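Local coordinates for Blr3880 protein (Bradyrhizobium japonicum, PDB 2OOD) that probably catalyses the hydrolytic deamination of guanine to xanthine and ammonia, using one zinc ion per subunit, at residues 84-89 / 104-109; 121-126 / 133-138; 91-94 / 100-103; 147-152 / 160-165. One frame throughout, in Å; residues are numbered along the deposited sequence.

Overall arrangement
The four contacts follow the chain of a metal-dependent hydrolase barrel from the loop after strand 70-81 to strand 160-166. Contact 3 falls within the chain segment that contact 1 brackets; both use helix 95-107, their centres about 11 Å apart. Contact 2 comes next, packing helix 113-129 on strand 132-138; it touches contact 1 through Thr85 and Phe123, about 15 Å away centre to centre. Contact 4 sets helix 143-156 on strand 160-166, neighbour of strand 132-138, with its centre about 10 Å from that of contact 2. Contact 1 lies beside the zinc site, Gln84 being near His81. The first three also reach the second subunit, whereas contact 4 stays within its own barrel.

Contact 1: residues 84-89 / 104-109; sequences QTRVLG and YPEEIK
Glu106 lays its aliphatic stem against both methyls of Val87: CG of Glu106 is 3.8 Å from CG1 of Val87 and 4.0 Å from its CG2, the two side chains running alongside but pointing opposite ways. The glutamate then bends at its second torsion (chi2 70°), which takes the carboxylate across towards Arg86, with OE2 of Glu106 3.8 Å from CB of Arg86. Several partners grip that acid group. Lys109 NZ forms a salt bridge of 3.0 Å with OE1 of Glu106, on the syn side but well out of the carboxylate plane. OE2 accepts from a water that in turn takes the backbone N-H of Arg86, and it is also hydrogen-bonded to Tyr115 OH. With an alanine at Glu106, Lys109 would probably lose its charge mate and the bridging water its acceptor, and a gap would open beside Val87. A second link joins Gln84 to Glu107: NE2 of Gln84 donates to OE2 of Glu107 at 2.8 Å (N-H...O 151°), nearly along the C-O axis, and Arg206 makes a salt bridge to the same oxygen. The guanidinium of Arg86 serves the dimer, binding Trp420 O and Ser423 OG of the second subunit. The contact thus ties the loop after strand 70-81, where Gln84 lies close to the zinc ligand His81, to the later part of helix 95-107, with Tyr115 of helix 113-129 alongside.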
loop_
_atom_site.group_PDB
_atom_site.type_symbol
_atom_site.label_atom_id
_atom_site.label_comp_id
_atom_site.label_asym_id
_atom_site.label_seq_id
_atom_site.Cartn_x
_atom_site.Cartn_y
_atom_site.Cartn_z
ATOM N N GLN A 84 -9.122 0.814 18.240
ATOM C CA GLN A 84 -9.506 0.662 16.844
ATOM C C GLN A 84 -8.875 -0.575 16.203
ATOM O O GLN A 84 -9.036 -0.827 15.001
ATOM C CB GLN A 84 -9.128 1.917 16.070
ATOM C CG GLN A 84 -10.008 3.098 16.411
ATOM C CD GLN A 84 -9.521 4.384 15.788
ATOM O OE1 GLN A 84 -9.027 4.385 14.668
ATOM N NE2 GLN A 84 -9.671 5.489 16.504
ATOM N N THR A 85 -8.177 -1.352 17.029
ATOM C CA THR A 85 -7.502 -2.576 16.611
ATOM C C THR A 85 -8.357 -3.520 15.772
ATOM O O THR A 85 -7.855 -4.193 14.876
ATOM C CB THR A 85 -7.013 -3.375 17.845
ATOM O OG1 THR A 85 -6.042 -2.605 18.562
ATOM C CG2 THR A 85 -6.407 -4.703 17.428
ATOM N N ARG A 86 -9.651 -3.565 16.060
ATOM C CA ARG A 86 -10.547 -4.475 15.366
ATOM C C ARG A 86 -11.303 -3.894 14.185
ATOM O O ARG A 86 -11.948 -4.637 13.443
ATOM C CB ARG A 86 -11.545 -5.045 16.373
ATOM C CG ARG A 86 -12.328 -6.243 15.888
ATOM C CD ARG A 86 -13.209 -6.776 16.996
ATOM N NE ARG A 86 -13.797 -8.057 16.637
ATOM C CZ ARG A 86 -14.622 -8.749 17.417
ATOM N NH1 ARG A 86 -14.961 -8.274 18.608
ATOM N NH2 ARG A 86 -15.101 -9.920 17.006
ATOM N N VAL A 87 -11.215 -2.580 13.990
ATOM C CA VAL A 87 -11.948 -1.935 12.904
ATOM C C VAL A 87 -11.106 -1.116 11.912
ATOM O O VAL A 87 -11.541 -0.060 11.455
ATOM C CB VAL A 87 -13.060 -1.026 13.494
ATOM C CG1 VAL A 87 -14.103 -1.878 14.198
ATOM C CG2 VAL A 87 -12.457 -0.035 14.483
ATOM N N LEU A 88 -9.933 -1.618 11.539
ATOM C CA LEU A 88 -9.055 -0.881 10.640
ATOM C C LEU A 88 -9.318 -0.850 9.134
ATOM O O LEU A 88 -8.441 -0.466 8.367
ATOM C CB LEU A 88 -7.598 -1.299 10.867
ATOM C CG LEU A 88 -7.149 -2.748 11.071
ATOM C CD1 LEU A 88 -7.957 -3.704 10.254
ATOM C CD2 LEU A 88 -5.692 -2.842 10.689
ATOM N N GLY A 89 -10.504 -1.218 8.683
ATOM C CA GLY A 89 -10.735 -1.180 7.252
ATOM C C GLY A 89 -12.145 -0.749 6.944
ATOM O O GLY A 89 -12.752 -1.261 6.011
ATOM N N TYR A 104 -16.600 5.210 16.939
ATOM C CA TYR A 104 -17.199 5.338 18.260
ATOM C C TYR A 104 -17.983 4.100 18.702
ATOM O O TYR A 104 -17.861 3.663 19.848
ATOM C CB TYR A 104 -18.067 6.600 18.313
ATOM C CG TYR A 104 -17.269 7.881 18.114
ATOM C CD1 TYR A 104 -17.726 8.891 17.272
ATOM C CD2 TYR A 104 -16.060 8.084 18.778
ATOM C CE1 TYR A 104 -17.000 10.073 17.097
ATOM C CE2 TYR A 104 -15.321 9.263 18.610
ATOM C CZ TYR A 104 -15.796 10.256 17.769
ATOM O OH TYR A 104 -15.070 11.434 17.604
ATOM N N PRO A 105 -18.798 3.513 17.813
ATOM C CA PRO A 105 -19.524 2.328 18.277
ATOM C C PRO A 105 -18.624 1.181 18.745
ATOM O O PRO A 105 -19.065 0.322 19.506
ATOM C CB PRO A 105 -20.406 1.955 17.077
ATOM C CG PRO A 105 -19.754 2.628 15.910
ATOM C CD PRO A 105 -19.262 3.932 16.482
ATOM N N GLU A 106 -17.365 1.174 18.310
ATOM C CA GLU A 106 -16.414 0.125 18.698
ATOM C C GLU A 106 -15.605 0.515 19.926
ATOM O O GLU A 106 -15.396 -0.295 20.821
ATOM C CB GLU A 106 -15.458 -0.173 17.538
ATOM C CG GLU A 106 -14.258 -1.058 17.869
ATOM C CD GLU A 106 -14.624 -2.509 18.144
ATOM O OE1 GLU A 106 -15.700 -2.958 17.684
ATOM O OE2 GLU A 106 -13.820 -3.205 18.809
ATOM N N GLU A 107 -15.150 1.763 19.965
ATOM C CA GLU A 107 -14.358 2.253 21.085
ATOM C C GLU A 107 -15.135 2.260 22.392
ATOM O O GLU A 107 -14.555 2.187 23.479
ATOM C CB GLU A 107 -13.839 3.660 20.786
ATOM C CG GLU A 107 -12.779 3.679 19.708
ATOM C CD GLU A 107 -12.013 4.975 19.662
ATOM O OE1 GLU A 107 -11.805 5.587 20.730
ATOM O OE2 GLU A 107 -11.600 5.376 18.561
ATOM N N ILE A 108 -16.455 2.340 22.289
ATOM C CA ILE A 108 -17.294 2.367 23.473
ATOM C C ILE A 108 -17.288 1.012 24.199
ATOM O O ILE A 108 -17.569 0.944 25.397
ATOM C CB ILE A 108 -18.739 2.786 23.092
ATOM C CG1 ILE A 108 -19.532 3.122 24.353
ATOM C CG2 ILE A 108 -19.415 1.677 22.304
ATOM C CD1 ILE A 108 -20.876 3.775 24.075
ATOM N N LYS A 109 -16.947 -0.057 23.476
ATOM C CA LYS A 109 -16.896 -1.404 24.056
ATOM C C LYS A 109 -15.775 -1.540 25.084
ATOM O O LYS A 109 -15.831 -2.399 25.965
ATOM C CB LYS A 109 -16.665 -2.461 22.973
ATOM C CG LYS A 109 -17.672 -2.488 21.851
ATOM C CD LYS A 109 -17.290 -3.580 20.862
ATOM C CE LYS A 109 -18.259 -3.675 19.701
ATOM N NZ LYS A 109 -17.861 -4.752 18.755
HETATM O O HOH W 1 -11.082 -2.814 18.669
#

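Contact 2: residues 121-126 / 133-138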
loop_
_atom_site.group_PDB
_atom_site.type_symbol
_atom_site.label_atom_id
_atom_site.label_comp_id
_atom_site.label_asym_id
_atom_site.label_seq_id
_atom_site.Cartn_x
_atom_site.Cartn_y
_atom_site.Cartn_z
ATOM N N LYS A 121 -4.397 -6.978 24.424
ATOM C CA LYS A 121 -3.582 -8.151 24.155
ATOM C C LYS A 121 -3.332 -8.274 22.652
ATOM O O LYS A 121 -2.194 -8.429 22.209
ATOM C CB LYS A 121 -4.298 -9.400 24.664
ATOM C CG LYS A 121 -3.520 -10.691 24.471
ATOM C CD LYS A 121 -4.469 -11.867 24.258
ATOM C CE LYS A 121 -3.712 -13.184 24.130
ATOM N NZ LYS A 121 -2.616 -13.132 23.111
ATOM N N ARG A 122 -4.403 -8.199 21.871
ATOM C CA ARG A 122 -4.295 -8.306 20.418
ATOM C C ARG A 122 -3.573 -7.110 19.810
ATOM O O ARG A 122 -2.860 -7.243 18.813
ATOM C CB ARG A 122 -5.686 -8.441 19.810
ATOM C CG ARG A 122 -6.344 -9.756 20.136
ATOM C CD ARG A 122 -7.817 -9.685 19.879
ATOM N NE ARG A 122 -8.466 -10.976 20.070
ATOM C CZ ARG A 122 -8.257 -12.044 19.304
ATOM N NH1 ARG A 122 -7.408 -11.985 18.284
ATOM N NH2 ARG A 122 -8.913 -13.173 19.552
ATOM N N PHE A 123 -3.762 -5.947 20.421
ATOM C CA PHE A 123 -3.125 -4.723 19.967
ATOM C C PHE A 123 -1.605 -4.872 20.056
ATOM O O PHE A 123 -0.897 -4.639 19.080
ATOM C CB PHE A 123 -3.601 -3.564 20.843
ATOM C CG PHE A 123 -2.930 -2.254 20.561
ATOM C CD1 PHE A 123 -3.223 -1.538 19.410
ATOM C CD2 PHE A 123 -2.028 -1.714 21.471
ATOM C CE1 PHE A 123 -2.631 -0.298 19.170
ATOM C CE2 PHE A 123 -1.429 -0.476 21.243
ATOM C CZ PHE A 123 -1.734 0.231 20.089
ATOM N N LEU A 124 -1.110 -5.263 21.227
ATOM C CA LEU A 124 0.324 -5.428 21.431
ATOM C C LEU A 124 0.911 -6.606 20.650
ATOM O O LEU A 124 2.069 -6.557 20.234
ATOM C CB LEU A 124 0.634 -5.564 22.926
ATOM C CG LEU A 124 0.416 -4.274 23.728
ATOM C CD1 LEU A 124 0.544 -4.541 25.206
ATOM C CD2 LEU A 124 1.425 -3.232 23.298
ATOM N N ASP A 125 0.131 -7.664 20.447
ATOM C CA ASP A 125 0.631 -8.803 19.677
ATOM C C ASP A 125 0.832 -8.363 18.225
ATOM O O ASP A 125 1.862 -8.641 17.623
ATOM C CB ASP A 125 -0.350 -9.983 19.705
ATOM C CG ASP A 125 -0.414 -10.673 21.056
ATOM O OD1 ASP A 125 0.409 -10.370 21.943
ATOM O OD2 ASP A 125 -1.299 -11.536 21.224
ATOM N N ALA A 126 -0.159 -7.672 17.668
ATOM C CA ALA A 126 -0.076 -7.194 16.293
ATOM C C ALA A 126 1.126 -6.276 16.107
ATOM O O ALA A 126 1.809 -6.340 15.087
ATOM C CB ALA A 126 -1.347 -6.467 15.919
ATOM N N THR A 133 8.094 -1.838 18.642
ATOM C CA THR A 133 8.370 -2.112 20.042
ATOM C C THR A 133 7.937 -0.959 20.945
ATOM O O THR A 133 7.748 -1.148 22.144
ATOM C CB THR A 133 9.865 -2.379 20.265
ATOM O OG1 THR A 133 10.628 -1.271 19.783
ATOM C CG2 THR A 133 10.290 -3.625 19.541
ATOM N N THR A 134 7.779 0.230 20.367
ATOM C CA THR A 134 7.363 1.418 21.120
ATOM C C THR A 134 6.300 2.183 20.339
ATOM O O THR A 134 6.408 2.341 19.122
ATOM C CB THR A 134 8.556 2.367 21.384
ATOM O OG1 THR A 134 9.590 1.662 22.091
ATOM C CG2 THR A 134 8.114 3.568 22.200
ATOM N N CYS A 135 5.276 2.665 21.036
ATOM C CA CYS A 135 4.202 3.401 20.374
ATOM C C CYS A 135 3.529 4.439 21.270
ATOM O O CYS A 135 3.508 4.306 22.491
ATOM C CB CYS A 135 3.134 2.425 19.865
ATOM S SG CYS A 135 2.117 1.684 21.180
ATOM N N GLN A 136 2.992 5.485 20.648
ATOM C CA GLN A 136 2.270 6.526 21.362
ATOM C C GLN A 136 0.822 6.231 21.002
ATOM O O GLN A 136 0.391 6.492 19.883
ATOM C CB GLN A 136 2.680 7.908 20.868
ATOM C CG GLN A 136 1.907 9.036 21.516
ATOM C CD GLN A 136 2.533 10.378 21.252
ATOM O OE1 GLN A 136 2.869 10.696 20.118
ATOM N NE2 GLN A 136 2.694 11.178 22.297
ATOM N N ALA A 137 0.073 5.688 21.957
ATOM C CA ALA A 137 -1.301 5.289 21.700
ATOM C C ALA A 137 -2.456 6.117 22.229
ATOM O O ALA A 137 -2.429 6.639 23.344
ATOM C CB ALA A 137 -1.485 3.856 22.155
ATOM N N PHE A 138 -3.487 6.212 21.401
ATOM C CA PHE A 138 -4.714 6.889 21.766
ATOM C C PHE A 138 -5.579 5.771 22.338
ATOM O O PHE A 138 -5.478 4.621 21.912
ATOM C CB PHE A 138 -5.387 7.481 20.533
ATOM C CG PHE A 138 -4.785 8.774 20.080
ATOM C CD1 PHE A 138 -5.204 9.980 20.631
ATOM C CD2 PHE A 138 -3.766 8.790 19.133
ATOM C CE1 PHE A 138 -4.616 11.187 20.243
ATOM C CE2 PHE A 138 -3.171 9.991 18.740
ATOM C CZ PHE A 138 -3.596 11.187 19.297
#
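The ring of Phe123 reaches from its helix to two small side chains on the strand, Cys135 and Ala137, and meets both obliquely. CE2 of Phe123 comes to 4.2 Å from SG of Cys135, while CZ, the far end of the ring, is the same 4.2 Å from CB of Ala137. With CG anti to the backbone N (chi1 175°), the ring projects from the helix towards the strand and bridges a spacing that is wide at the backbone, where the CA atoms of Phe123 and Ala137 are 10.3 Å apart. Cys135 holds its sulfur between its own N and carbonyl carbon, which turns SG to the Phe123 ring in a sulfur-aromatic contact: SG lies 5.3 Å from the ring centroid and 71° off the ring normal. The touch is slight but wholly buried and apolar, and Ile80 of strand 70-81 adds to it by packing on Phe123, Cys135 and Ala137. Cys135 and Ala137, two residues apart, both turn to the helix, whereas the next residue, Phe138, sends its ring elsewhere, to stack on the zinc ligands His81 and His234. Such a division, with small apolar groups under a covering helix and a residue near the metal at the strand's C-terminal end, fits a parallel strand of the TIM-barrel fold of the metal-dependent hydrolases.

Contact 3: residues 91-94 / 100-103; sequences YGEQ and QKSI
Lys101 reaches out from helix 95-107 towards the loop at Tyr91 and Glu93, and it has the most surface buried here, 45 Å². Its chain is stretched out through all four torsions, and this carries NZ to within 4.2 Å of the carbonyl oxygen of Tyr91. Water fills in the link. One molecule accepts from Lys101 NZ at 3.0 Å and donates to Tyr91 O; a second likewise lies between the two and also donates to OE2 of Glu93, at 3.0 Å. Tyr91, with 27 Å² covered, takes part chiefly through its backbone carbonyl, which both of these waters meet; a third water gives a weak bond to Tyr91 O and also bonds to Ser102 OG. The Tyr91 ring turns to the dimer interface instead, meeting Phe442 of the second subunit edge-to-face. Glu93 loses 24 Å². Its direct touch is between stems, CG of Glu93 lying 4.4 Å from CD of Lys101, and its carboxylate oxygen OE2 stays 5.2 Å from Lys101 NZ; some attraction is likely at this range, with one water bonded to both groups. OE2 has a further long, weak ion pair with Lys371 of the second subunit. Just beyond, Gln94 occupies the N-cap position of helix 95-107 and gives a hydrogen bond from NE2 to Asp354 of the second subunit. The chemistry is thus that of a solvent-mediated link: water, and not a direct polar bond, joins loop to helix, and any pull between Glu93 and Lys101 would probably be modest.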
loop_
_atom_site.group_PDB
_atom_site.type_symbol
_atom_site.label_atom_id
_atom_site.label_comp_id
_atom_site.label_asym_id
_atom_site.label_seq_id
_atom_site.Cartn_x
_atom_site.Cartn_y
_atom_site.Cartn_z
ATOM N N TYR A 91 -15.272 0.899 5.477
ATOM C CA TYR A 91 -15.536 1.370 4.127
ATOM C C TYR A 91 -16.288 2.697 3.930
ATOM O O TYR A 91 -17.121 3.097 4.747
ATOM C CB TYR A 91 -16.289 0.278 3.355
ATOM C CG TYR A 91 -16.905 0.777 2.071
ATOM C CD1 TYR A 91 -16.116 1.073 0.966
ATOM C CD2 TYR A 91 -18.263 1.025 1.983
ATOM C CE1 TYR A 91 -16.667 1.607 -0.198
ATOM C CE2 TYR A 91 -18.823 1.560 0.828
ATOM C CZ TYR A 91 -18.022 1.847 -0.261
ATOM O OH TYR A 91 -18.588 2.349 -1.422
ATOM N N GLY A 92 -15.945 3.358 2.822
ATOM C CA GLY A 92 -16.592 4.575 2.350
ATOM C C GLY A 92 -16.623 5.977 2.933
ATOM O O GLY A 92 -17.228 6.853 2.307
ATOM N N GLU A 93 -15.995 6.245 4.070
ATOM C CA GLU A 93 -16.091 7.603 4.603
ATOM C C GLU A 93 -14.802 8.371 4.850
ATOM O O GLU A 93 -13.746 7.789 5.096
ATOM C CB GLU A 93 -16.886 7.594 5.912
ATOM C CG GLU A 93 -18.316 7.111 5.802
ATOM C CD GLU A 93 -19.101 7.866 4.754
ATOM O OE1 GLU A 93 -18.952 9.105 4.681
ATOM O OE2 GLU A 93 -19.872 7.217 4.011
ATOM N N GLN A 94 -14.906 9.695 4.782
ATOM C CA GLN A 94 -13.773 10.561 5.072
ATOM C C GLN A 94 -13.745 10.629 6.601
ATOM O O GLN A 94 -14.616 10.067 7.271
ATOM C CB GLN A 94 -13.977 11.972 4.509
ATOM C CG GLN A 94 -13.646 12.152 3.038
ATOM C CD GLN A 94 -13.894 13.579 2.572
ATOM O OE1 GLN A 94 -13.338 14.532 3.128
ATOM N NE2 GLN A 94 -14.734 13.735 1.553
ATOM N N GLN A 100 -18.056 8.806 13.349
ATOM C CA GLN A 100 -19.428 8.580 13.797
ATOM C C GLN A 100 -19.928 7.181 13.422
ATOM O O GLN A 100 -20.457 6.451 14.257
ATOM C CB GLN A 100 -20.349 9.641 13.176
ATOM C CG GLN A 100 -21.092 10.534 14.173
ATOM C CD GLN A 100 -20.170 11.328 15.090
ATOM O OE1 GLN A 100 -19.248 12.013 14.640
ATOM N NE2 GLN A 100 -20.434 11.252 16.389
ATOM N N LYS A 101 -19.741 6.806 12.162
ATOM C CA LYS A 101 -20.210 5.516 11.680
ATOM C C LYS A 101 -19.470 4.256 12.129
ATOM O O LYS A 101 -20.109 3.272 12.515
ATOM C CB LYS A 101 -20.269 5.513 10.145
ATOM C CG LYS A 101 -20.680 4.152 9.577
ATOM C CD LYS A 101 -20.654 4.103 8.044
ATOM C CE LYS A 101 -21.052 2.702 7.536
ATOM N NZ LYS A 101 -21.087 2.597 6.036
ATOM N N SER A 102 -18.139 4.272 12.098
ATOM C CA SER A 102 -17.383 3.067 12.430
ATOM C C SER A 102 -16.488 3.019 13.669
ATOM O O SER A 102 -16.203 1.940 14.190
ATOM C CB SER A 102 -16.531 2.694 11.222
ATOM O OG SER A 102 -17.272 2.856 10.028
ATOM N N ILE A 103 -16.044 4.169 14.149
ATOM C CA ILE A 103 -15.133 4.179 15.278
ATOM C C ILE A 103 -15.746 4.232 16.679
ATOM O O ILE A 103 -15.458 3.383 17.512
ATOM C CB ILE A 103 -14.084 5.318 15.083
ATOM C CG1 ILE A 103 -12.915 4.799 14.237
ATOM C CG2 ILE A 103 -13.549 5.799 16.420
ATOM C CD1 ILE A 103 -13.310 3.893 13.083
HETATM O O HOH W 2 -16.706 4.520 7.730
HETATM O O HOH W 3 -18.301 1.452 6.225
HETATM O O HOH W 4 -19.548 4.286 4.625
#

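Contact 4: residues 147-152 / 160-165; sequences EELFEE and VIAGLT
Apolar contact centres on Ala162, whose methyl receives two residues of the helix. CD2 of Leu149 lies 3.6 Å from CB of Ala162, and CZ of Phe150 lies 3.9 Å from that same CB. Leu149 gets there because its first torsion (chi1 171°) sets CG on the far side from its own N, while the Phe150 ring swings in to the strand although its CB does not itself point that way. A second kind of contact joins ring edge to backbone: CZ of Phe150 is 3.4 Å from Ala162 O, and CE1 of Phe150 is 4.2 Å from Val160 O, both oxygens near the ring plane. Helix 147-152 runs almost antiparallel to strand 160-162, at 170° with axes 9.7 Å apart, as befits the returning helix of a beta-alpha-beta crossover; strands 132-138 and 160-166 flank it in the sequence of the TIM barrel. Aromatic contact goes on outwards, for Phe150 stacks on Tyr193 of helix 179-193 and also touches Tyr201 of strand 199-205. A serine in place of Phe150 would probably open a gap beside Ala162 and deprive Tyr193 of its stacking partner. Backbone bonds from Ala162 to Leu200 and Ala202 join the strand to strand 199-205.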
loop_
_atom_site.group_PDB
_atom_site.type_symbol
_atom_site.label_atom_id
_atom_site.label_comp_id
_atom_site.label_asym_id
_atom_site.label_seq_id
_atom_site.Cartn_x
_atom_site.Cartn_y
_atom_site.Cartn_z
ATOM N N GLU A 147 -5.892 1.792 31.555
ATOM C CA GLU A 147 -5.306 1.000 32.632
ATOM C C GLU A 147 -4.833 -0.345 32.093
ATOM O O GLU A 147 -3.696 -0.749 32.337
ATOM C CB GLU A 147 -6.319 0.778 33.755
ATOM C CG GLU A 147 -6.835 2.054 34.392
ATOM C CD GLU A 147 -8.039 1.812 35.288
ATOM O OE1 GLU A 147 -8.691 0.762 35.114
ATOM O OE2 GLU A 147 -8.342 2.672 36.149
ATOM N N GLU A 148 -5.701 -1.032 31.355
ATOM C CA GLU A 148 -5.342 -2.329 30.796
ATOM C C GLU A 148 -4.144 -2.256 29.854
ATOM O O GLU A 148 -3.363 -3.202 29.778
ATOM C CB GLU A 148 -6.534 -2.946 30.061
ATOM C CG GLU A 148 -7.666 -3.398 30.970
ATOM C CD GLU A 148 -7.196 -4.336 32.072
ATOM O OE1 GLU A 148 -6.430 -5.275 31.771
ATOM O OE2 GLU A 148 -7.600 -4.141 33.238
ATOM N N LEU A 149 -3.995 -1.138 29.142
ATOM C CA LEU A 149 -2.883 -0.973 28.207
ATOM C C LEU A 149 -1.550 -0.804 28.923
ATOM O O LEU A 149 -0.562 -1.446 28.576
ATOM C CB LEU A 149 -3.115 0.229 27.283
ATOM C CG LEU A 149 -1.897 0.595 26.424
ATOM C CD1 LEU A 149 -1.610 -0.507 25.427
ATOM C CD2 LEU A 149 -2.142 1.900 25.708
ATOM N N PHE A 150 -1.516 0.070 29.918
ATOM C CA PHE A 150 -0.286 0.291 30.661
ATOM C C PHE A 150 0.174 -0.975 31.374
ATOM O O PHE A 150 1.363 -1.285 31.405
ATOM C CB PHE A 150 -0.481 1.397 31.695
ATOM C CG PHE A 150 -0.305 2.782 31.147
ATOM C CD1 PHE A 150 0.884 3.148 30.520
ATOM C CD2 PHE A 150 -1.308 3.737 31.298
ATOM C CE1 PHE A 150 1.077 4.449 30.053
ATOM C CE2 PHE A 150 -1.125 5.042 30.835
ATOM C CZ PHE A 150 0.072 5.397 30.213
ATOM N N GLU A 151 -0.770 -1.706 31.948
ATOM C CA GLU A 151 -0.436 -2.913 32.682
ATOM C C GLU A 151 0.073 -4.069 31.829
ATOM O O GLU A 151 1.016 -4.760 32.225
ATOM C CB GLU A 151 -1.629 -3.325 33.547
ATOM C CG GLU A 151 -1.605 -2.622 34.900
ATOM C CD GLU A 151 -2.964 -2.501 35.556
ATOM O OE1 GLU A 151 -3.735 -3.486 35.538
ATOM O OE2 GLU A 151 -3.258 -1.415 36.107
ATOM N N GLU A 152 -0.527 -4.282 30.661
ATOM C CA GLU A 152 -0.069 -5.351 29.780
ATOM C C GLU A 152 1.269 -4.934 29.177
ATOM O O GLU A 152 2.076 -5.774 28.792
ATOM C CB GLU A 152 -1.089 -5.609 28.672
ATOM C CG GLU A 152 -0.645 -6.636 27.648
ATOM C CD GLU A 152 -0.311 -7.983 28.269
ATOM O OE1 GLU A 152 -0.595 -8.174 29.467
ATOM O OE2 GLU A 152 0.231 -8.857 27.560
ATOM N N VAL A 160 6.087 2.665 26.378
ATOM C CA VAL A 160 4.874 3.074 25.701
ATOM C C VAL A 160 4.356 4.415 26.200
ATOM O O VAL A 160 4.389 4.683 27.401
ATOM C CB VAL A 160 3.770 2.012 25.912
ATOM C CG1 VAL A 160 2.436 2.539 25.436
ATOM C CG2 VAL A 160 4.127 0.738 25.169
ATOM N N ILE A 161 3.889 5.251 25.269
ATOM C CA ILE A 161 3.321 6.560 25.596
ATOM C C ILE A 161 1.812 6.418 25.430
ATOM O O ILE A 161 1.345 6.003 24.375
ATOM C CB ILE A 161 3.753 7.681 24.608
ATOM C CG1 ILE A 161 5.235 7.572 24.253
ATOM C CG2 ILE A 161 3.506 9.041 25.246
ATOM C CD1 ILE A 161 6.150 8.036 25.341
ATOM N N ALA A 162 1.044 6.760 26.457
ATOM C CA ALA A 162 -0.407 6.664 26.349
ATOM C C ALA A 162 -1.121 7.520 27.389
ATOM O O ALA A 162 -0.487 8.141 28.242
ATOM C CB ALA A 162 -0.839 5.213 26.473
ATOM N N GLY A 163 -2.446 7.557 27.313
ATOM C CA GLY A 163 -3.201 8.344 28.265
ATOM C C GLY A 163 -4.683 8.377 27.977
ATOM O O GLY A 163 -5.125 7.958 26.910
ATOM N N LEU A 164 -5.453 8.872 28.940
ATOM C CA LEU A 164 -6.900 8.976 28.793
ATOM C C LEU A 164 -7.200 9.959 27.665
ATOM O O LEU A 164 -6.796 11.118 27.720
ATOM C CB LEU A 164 -7.530 9.475 30.096
ATOM C CG LEU A 164 -9.056 9.566 30.114
ATOM C CD1 LEU A 164 -9.668 8.180 29.970
ATOM C CD2 LEU A 164 -9.495 10.213 31.402
ATOM N N THR A 165 -7.908 9.492 26.644
ATOM C CA THR A 165 -8.244 10.329 25.497
ATOM C C THR A 165 -9.570 11.062 25.688
ATOM O O THR A 165 -10.631 10.517 25.395
ATOM C CB THR A 165 -8.321 9.473 24.221
ATOM O OG1 THR A 165 -7.056 8.837 24.004
ATOM C CG2 THR A 165 -8.671 10.332 23.021
#